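Local structure of endo-beta-mannanase (Rhizomucor miehei, 4QP0) at residues Phe252-Leu257 and Ile290-Gly295; Thr166-Glu171 and Asn212-Val217. The protein probably hydrolyses beta-1,4-mannosidic linkages at random within mannans, galactomannans and glucomannans. All coordinates share one frame; numbering follows the deposited sequence.

Contact 1. Residues Phe252-Leu257 and Ile290-Gly295; sequences FGTFHL and IMEEYG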
loop_
_atom_site.group_PDB
_atom_site.type_symbol
_atom_site.label_atom_id
_atom_site.label_comp_id
_atom_site.label_asym_id
_atom_site.label_seq_id
_atom_site.Cartn_x
_atom_site.Cartn_y
_atom_site.Cartn_z
ATOM N N PHE A 252 8.010 8.943 -0.473
ATOM C CA PHE A 252 6.676 9.530 -0.575
ATOM C C PHE A 252 5.781 9.123 0.599
ATOM O O PHE A 252 6.022 8.109 1.261
ATOM C CB PHE A 252 6.021 9.209 -1.928
ATOM C CG PHE A 252 5.736 7.748 -2.147
ATOM C CD1 PHE A 252 4.505 7.210 -1.806
ATOM C CD2 PHE A 252 6.695 6.913 -2.717
ATOM C CE1 PHE A 252 4.242 5.864 -2.008
ATOM C CE2 PHE A 252 6.435 5.565 -2.925
ATOM C CZ PHE A 252 5.208 5.040 -2.569
ATOM N N GLY A 253 4.767 9.940 0.864
ATOM C CA GLY A 253 3.808 9.676 1.930
ATOM C C GLY A 253 2.534 9.048 1.403
ATOM O O GLY A 253 2.125 9.289 0.255
ATOM N N THR A 254 1.904 8.241 2.246
ATOM C CA THR A 254 0.676 7.568 1.872
ATOM C C THR A 254 -0.422 7.849 2.875
ATOM O O THR A 254 -0.178 7.910 4.081
ATOM C CB THR A 254 0.877 6.049 1.803
ATOM O OG1 THR A 254 1.697 5.641 2.906
ATOM C CG2 THR A 254 1.566 5.662 0.512
ATOM N N PHE A 255 -1.628 8.025 2.353
ATOM C CA PHE A 255 -2.825 8.082 3.171
ATOM C C PHE A 255 -4.044 7.411 2.513
ATOM O O PHE A 255 -4.131 7.268 1.285
ATOM C CB PHE A 255 -3.121 9.515 3.635
ATOM C CG PHE A 255 -3.744 10.402 2.586
ATOM C CD1 PHE A 255 -5.098 10.707 2.637
ATOM C CD2 PHE A 255 -2.974 10.966 1.574
ATOM C CE1 PHE A 255 -5.680 11.545 1.695
ATOM C CE2 PHE A 255 -3.551 11.807 0.624
ATOM C CZ PHE A 255 -4.903 12.100 0.691
ATOM N N HIS A 256 -4.969 6.980 3.362
ATOM C CA HIS A 256 -6.155 6.260 2.937
ATOM C C HIS A 256 -7.356 7.075 3.287
ATOM O O HIS A 256 -7.280 7.966 4.131
ATOM C CB HIS A 256 -6.213 4.904 3.634
ATOM C CG HIS A 256 -5.034 4.007 3.326
ATOM N ND1 HIS A 256 -5.090 2.671 3.455
ATOM C CD2 HIS A 256 -3.754 4.301 2.858
ATOM C CE1 HIS A 256 -3.903 2.139 3.104
ATOM N NE2 HIS A 256 -3.088 3.138 2.743
ATOM N N LEU A 257 -8.475 6.786 2.633
ATOM C CA LEU A 257 -9.736 7.465 2.916
ATOM C C LEU A 257 -10.897 6.479 3.032
ATOM O O LEU A 257 -11.299 5.858 2.049
ATOM C CB LEU A 257 -10.020 8.549 1.868
ATOM C CG LEU A 257 -11.322 9.361 1.985
ATOM C CD1 LEU A 257 -11.458 10.000 3.364
ATOM C CD2 LEU A 257 -11.401 10.419 0.892
ATOM N N ILE A 290 0.394 10.302 -1.740
ATOM C CA ILE A 290 -0.553 9.543 -2.535
ATOM C C ILE A 290 -1.695 9.047 -1.651
ATOM O O ILE A 290 -1.471 8.439 -0.594
ATOM C CB ILE A 290 0.146 8.377 -3.288
ATOM C CG1 ILE A 290 -0.826 7.658 -4.235
ATOM C CG2 ILE A 290 0.824 7.411 -2.319
ATOM C CD1 ILE A 290 -0.245 6.434 -4.915
ATOM N N MET A 291 -2.921 9.356 -2.067
ATOM C CA MET A 291 -4.108 8.777 -1.458
ATOM C C MET A 291 -4.242 7.408 -2.088
ATOM O O MET A 291 -4.918 7.231 -3.102
ATOM C CB MET A 291 -5.346 9.628 -1.720
ATOM C CG MET A 291 -6.618 9.067 -1.106
ATOM S SD MET A 291 -7.923 10.299 -0.996
ATOM C CE MET A 291 -8.392 10.524 -2.715
ATOM N N GLU A 292 -3.558 6.438 -1.495
ATOM C CA GLU A 292 -3.355 5.169 -2.176
ATOM C C GLU A 292 -4.496 4.193 -1.947
ATOM O O GLU A 292 -4.571 3.169 -2.625
ATOM C CB GLU A 292 -2.032 4.553 -1.752
ATOM C CG GLU A 292 -1.929 4.317 -0.255
ATOM C CD GLU A 292 -0.801 3.379 0.068
ATOM O OE1 GLU A 292 -0.067 3.030 -0.879
ATOM O OE2 GLU A 292 -0.646 2.991 1.251
ATOM N N GLU A 293 -5.352 4.501 -0.974
ATOM C CA GLU A 293 -6.611 3.789 -0.784
ATOM C C GLU A 293 -7.722 4.793 -0.559
ATOM O O GLU A 293 -7.595 5.697 0.268
ATOM C CB GLU A 293 -6.560 2.848 0.420
ATOM C CG GLU A 293 -6.092 1.439 0.114
ATOM C CD GLU A 293 -6.257 0.484 1.295
ATOM O OE1 GLU A 293 -7.375 0.383 1.853
ATOM O OE2 GLU A 293 -5.264 -0.184 1.656
ATOM N N TYR A 294 -8.799 4.647 -1.318
ATOM C CA TYR A 294 -10.059 5.287 -0.963
ATOM C C TYR A 294 -11.225 4.453 -1.435
ATOM O O TYR A 294 -11.109 3.711 -2.416
ATOM C CB TYR A 294 -10.146 6.744 -1.434
ATOM C CG TYR A 294 -10.111 6.974 -2.911
ATOM C CD1 TYR A 294 -11.291 7.135 -3.637
ATOM C CD2 TYR A 294 -8.901 7.090 -3.585
ATOM C CE1 TYR A 294 -11.264 7.378 -5.003
ATOM C CE2 TYR A 294 -8.860 7.326 -4.946
ATOM C CZ TYR A 294 -10.042 7.473 -5.653
ATOM O OH TYR A 294 -10.002 7.703 -7.006
ATOM N N GLY A 295 -12.332 4.542 -0.711
ATOM C CA GLY A 295 -13.488 3.741 -1.054
ATOM C C GLY A 295 -14.775 4.169 -0.399
ATOM O O GLY A 295 -14.771 4.759 0.681
#

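Contact 2. Residues Thr166-Glu171 and Asn212-Val217; sequences TIFGWE and NHLVAV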
loop_
_atom_site.group_PDB
_atom_site.type_symbol
_atom_site.label_atom_id
_atom_site.label_comp_id
_atom_site.label_asym_id
_atom_site.label_seq_id
_atom_site.Cartn_x
_atom_site.Cartn_y
_atom_site.Cartn_z
ATOM N N THR A 166 9.861 -2.174 -13.348
ATOM C CA THR A 166 8.419 -2.433 -13.314
ATOM C C THR A 166 7.815 -2.154 -11.936
ATOM O O THR A 166 6.644 -1.776 -11.825
ATOM C CB THR A 166 8.109 -3.885 -13.719
ATOM O OG1 THR A 166 8.853 -4.229 -14.899
ATOM C CG2 THR A 166 6.634 -4.050 -13.975
ATOM N N ILE A 167 8.619 -2.350 -10.894
ATOM C CA ILE A 167 8.219 -2.052 -9.529
ATOM C C ILE A 167 8.313 -0.549 -9.280
ATOM O O ILE A 167 9.369 0.064 -9.493
ATOM C CB ILE A 167 9.090 -2.827 -8.505
ATOM C CG1 ILE A 167 8.828 -4.328 -8.621
ATOM C CG2 ILE A 167 8.804 -2.370 -7.082
ATOM C CD1 ILE A 167 9.915 -5.182 -8.009
ATOM N N PHE A 168 7.194 0.026 -8.831
ATOM C CA PHE A 168 7.083 1.445 -8.485
ATOM C C PHE A 168 7.877 1.731 -7.222
ATOM O O PHE A 168 8.684 2.664 -7.184
ATOM C CB PHE A 168 5.617 1.799 -8.256
ATOM C CG PHE A 168 5.350 3.267 -8.068
ATOM C CD1 PHE A 168 4.758 4.008 -9.085
ATOM C CD2 PHE A 168 5.633 3.902 -6.856
ATOM C CE1 PHE A 168 4.487 5.358 -8.919
ATOM C CE2 PHE A 168 5.362 5.251 -6.685
ATOM C CZ PHE A 168 4.785 5.978 -7.719
ATOM N N GLY A 169 7.636 0.936 -6.182
ATOM C CA GLY A 169 8.313 1.138 -4.919
ATOM C C GLY A 169 7.807 0.179 -3.876
ATOM O O GLY A 169 6.786 -0.475 -4.074
ATOM N N TRP A 170 8.538 0.101 -2.768
ATOM C CA TRP A 170 8.191 -0.755 -1.625
ATOM C C TRP A 170 7.419 -0.053 -0.541
ATOM O O TRP A 170 7.706 1.094 -0.206
ATOM C CB TRP A 170 9.459 -1.322 -1.005
ATOM C CG TRP A 170 10.328 -2.021 -2.006
ATOM C CD1 TRP A 170 11.554 -1.602 -2.501
ATOM C CD2 TRP A 170 10.043 -3.289 -2.691
ATOM N NE1 TRP A 170 12.045 -2.502 -3.418
ATOM C CE2 TRP A 170 11.187 -3.540 -3.580
ATOM C CE3 TRP A 170 9.001 -4.211 -2.653
ATOM C CZ2 TRP A 170 11.260 -4.671 -4.384
ATOM C CZ3 TRP A 170 9.088 -5.353 -3.462
ATOM C CH2 TRP A 170 10.190 -5.577 -4.308
ATOM N N GLU A 171 6.442 -0.746 0.035
ATOM C CA GLU A 171 5.775 -0.261 1.230
ATOM C C GLU A 171 6.041 -1.220 2.370
ATOM O O GLU A 171 5.891 -2.438 2.216
ATOM C CB GLU A 171 4.273 -0.129 1.003
ATOM C CG GLU A 171 3.904 0.766 -0.162
ATOM C CD GLU A 171 2.519 1.348 -0.023
ATOM O OE1 GLU A 171 1.566 0.587 0.282
ATOM O OE2 GLU A 171 2.393 2.575 -0.210
ATOM N N ASN A 212 17.522 1.648 -5.923
ATOM C CA ASN A 212 16.824 2.058 -7.149
ATOM C C ASN A 212 15.409 2.529 -6.871
ATOM O O ASN A 212 14.926 3.454 -7.508
ATOM C CB ASN A 212 16.808 0.929 -8.192
ATOM C CG ASN A 212 18.198 0.377 -8.486
ATOM O OD1 ASN A 212 19.172 1.122 -8.572
ATOM N ND2 ASN A 212 18.291 -0.936 -8.642
ATOM N N HIS A 213 14.762 1.894 -5.900
ATOM C CA HIS A 213 13.335 2.058 -5.687
ATOM C C HIS A 213 12.973 3.049 -4.629
ATOM O O HIS A 213 13.760 3.341 -3.722
ATOM C CB HIS A 213 12.692 0.717 -5.356
ATOM C CG HIS A 213 12.640 -0.233 -6.518
ATOM N ND1 HIS A 213 13.351 -1.375 -6.548
ATOM C CD2 HIS A 213 11.930 -0.174 -7.715
ATOM C CE1 HIS A 213 13.105 -2.022 -7.699
ATOM N NE2 HIS A 213 12.240 -1.284 -8.416
ATOM N N LEU A 214 11.753 3.565 -4.746
ATOM C CA LEU A 214 11.169 4.415 -3.725
ATOM C C LEU A 214 10.665 3.568 -2.569
ATOM O O LEU A 214 10.380 2.372 -2.725
ATOM C CB LEU A 214 10.027 5.260 -4.299
ATOM C CG LEU A 214 10.344 6.113 -5.525
ATOM C CD1 LEU A 214 9.105 6.893 -5.923
ATOM C CD2 LEU A 214 11.508 7.060 -5.270
ATOM N N VAL A 215 10.564 4.193 -1.406
ATOM C CA VAL A 215 10.047 3.518 -0.227
ATOM C C VAL A 215 9.005 4.420 0.420
ATOM O O VAL A 215 9.203 5.631 0.508
ATOM C CB VAL A 215 11.176 3.163 0.777
ATOM C CG1 VAL A 215 10.640 2.360 1.958
ATOM C CG2 VAL A 215 12.263 2.377 0.072
ATOM N N ALA A 216 7.891 3.819 0.837
ATOM C CA ALA A 216 6.882 4.489 1.655
ATOM C C ALA A 216 6.439 3.560 2.781
ATOM O O ALA A 216 6.957 2.451 2.906
ATOM C CB ALA A 216 5.701 4.916 0.807
ATOM N N VAL A 217 5.501 4.006 3.611
ATOM C CA VAL A 217 5.008 3.151 4.687
ATOM C C VAL A 217 3.820 2.326 4.227
ATOM O O VAL A 217 3.823 1.107 4.390
ATOM C CB VAL A 217 4.656 3.948 5.961
ATOM C CG1 VAL A 217 4.054 3.038 7.026
ATOM C CG2 VAL A 217 5.895 4.640 6.491
HETATM O O HOH W 1 10.894 3.493 -8.054
#

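Contact 1. Residues Phe252-Leu257 and Ile290-Gly295
Phe-252-Leu-257 and Ile-290-Gly-295 are the two parallel strands of a beta-alpha-beta unit whose crossover runs through helix 270-284. Ile-290 N bonds Gly-253 O at 2.8 Å, and Phe-255 N bonds Ile-290 O. Phe-255 faces Met-291, but His-256 faces Glu-293, so the register slips by one residue at Glu-292, a beta bulge. Phe-255 O takes the N-H of Glu-292, and beyond the bulge Leu-257 N reaches Glu-293 O at 2.7 Å.

Glu-292 has CG between its backbone N and carbonyl carbon (chi1 58°), and the end of its extended chain comes near His-256. His-256 NE2 donates to Glu-292 OE2 over 2.9 Å, nearly in the ring plane and at 159°. The oxygen is met on its anti side, with ring and carboxylate planes 65° apart. Glu-292 OE1 holds Arg-53 in a salt bridge. Glu-293 lies over a face of the same imidazole, with CB 3.6 Å from the ring centroid. Its OE2 pairs with Arg-53, and its OE1 bonds Tyr-258 OH. His-256 ND1 bonds Glu-175, so both ring nitrogens are held and the ring's rotation is fixed.

These strands are the sixth and seventh of the TIM barrel. The polar cluster lies near their C-terminal ends, consistent with the active-site position in glycoside hydrolase family 5. Phe-255, Met-291, Leu-257 and Tyr-294 lie on the face opposite Thr-254, Ile-290, His-256 and Glu-293, against helices 270-284 and 299-315. Phe-255 turns one ring face to Met-291 CB, 3.9 Å from the centroid. Met-291 SD approaches obliquely, 3.7 Å from Phe-255 CE1, in a Met-aromatic contact.

Contact 2. Residues Thr166-Glu171 and Asn212-Val217
His-213 and Trp-170 both turn CG away from their own carbonyl carbon (chi1 -70° and -54°), which brings imidazole and indole together beside the paired strands. The strands are the fourth and fifth of the TIM barrel and run parallel. Trp-170 N bonds Leu-214 O at 2.9 Å, and Ala-216 N bonds Trp-170 O. The two rings meet obliquely, with planes at 78°. Trp-170 NE1 lies 3.6 Å from His-213 ND1, but the two are not bonded to each other. Both bond Asp-210 OD2, which ties the indole and the imidazole to one carboxylate. His-213 NE2 is held by Asp-164 O, so both nitrogens of this buried ring have partners. Ile-167 crosses the imidazole at about a right angle. Ile-167 CG2 sits over one face of the His-213 ring, 4.1 Å from its centroid.

The opposite side of the sheet carries Glu-171 and Ala-216 toward the barrel interior. Phe-168 CE2 touches Leu-214 CD1 at 4.2 Å there. Glu-171 OE1 is gripped by Arg-53 and by Thr-106 OG1. Glu-171 CB packs 3.6 Å from Val-217 O.

In the fold
From the N terminus, strand 167-171 comes first. The chain then passes the disulfide Cys-178-Cys-190 and helix 192-209 before strand 214-216 closes contact 2. Contact 1 opens later, at strand 253-257, and closes after helix 270-284 at strand 289-294. The two loops follow in series and neither nest nor cross. Both contacts belong to one barrel sheet and meet across its interior. Glu-292 OE1 lies 2.6 Å from Glu-171 OE2, and Arg-53 pairs with both residues. Thr-254 OG1 bonds Gly-218 N, and Phe-252 O packs against Ala-216 CB, joining the fifth and sixth strands.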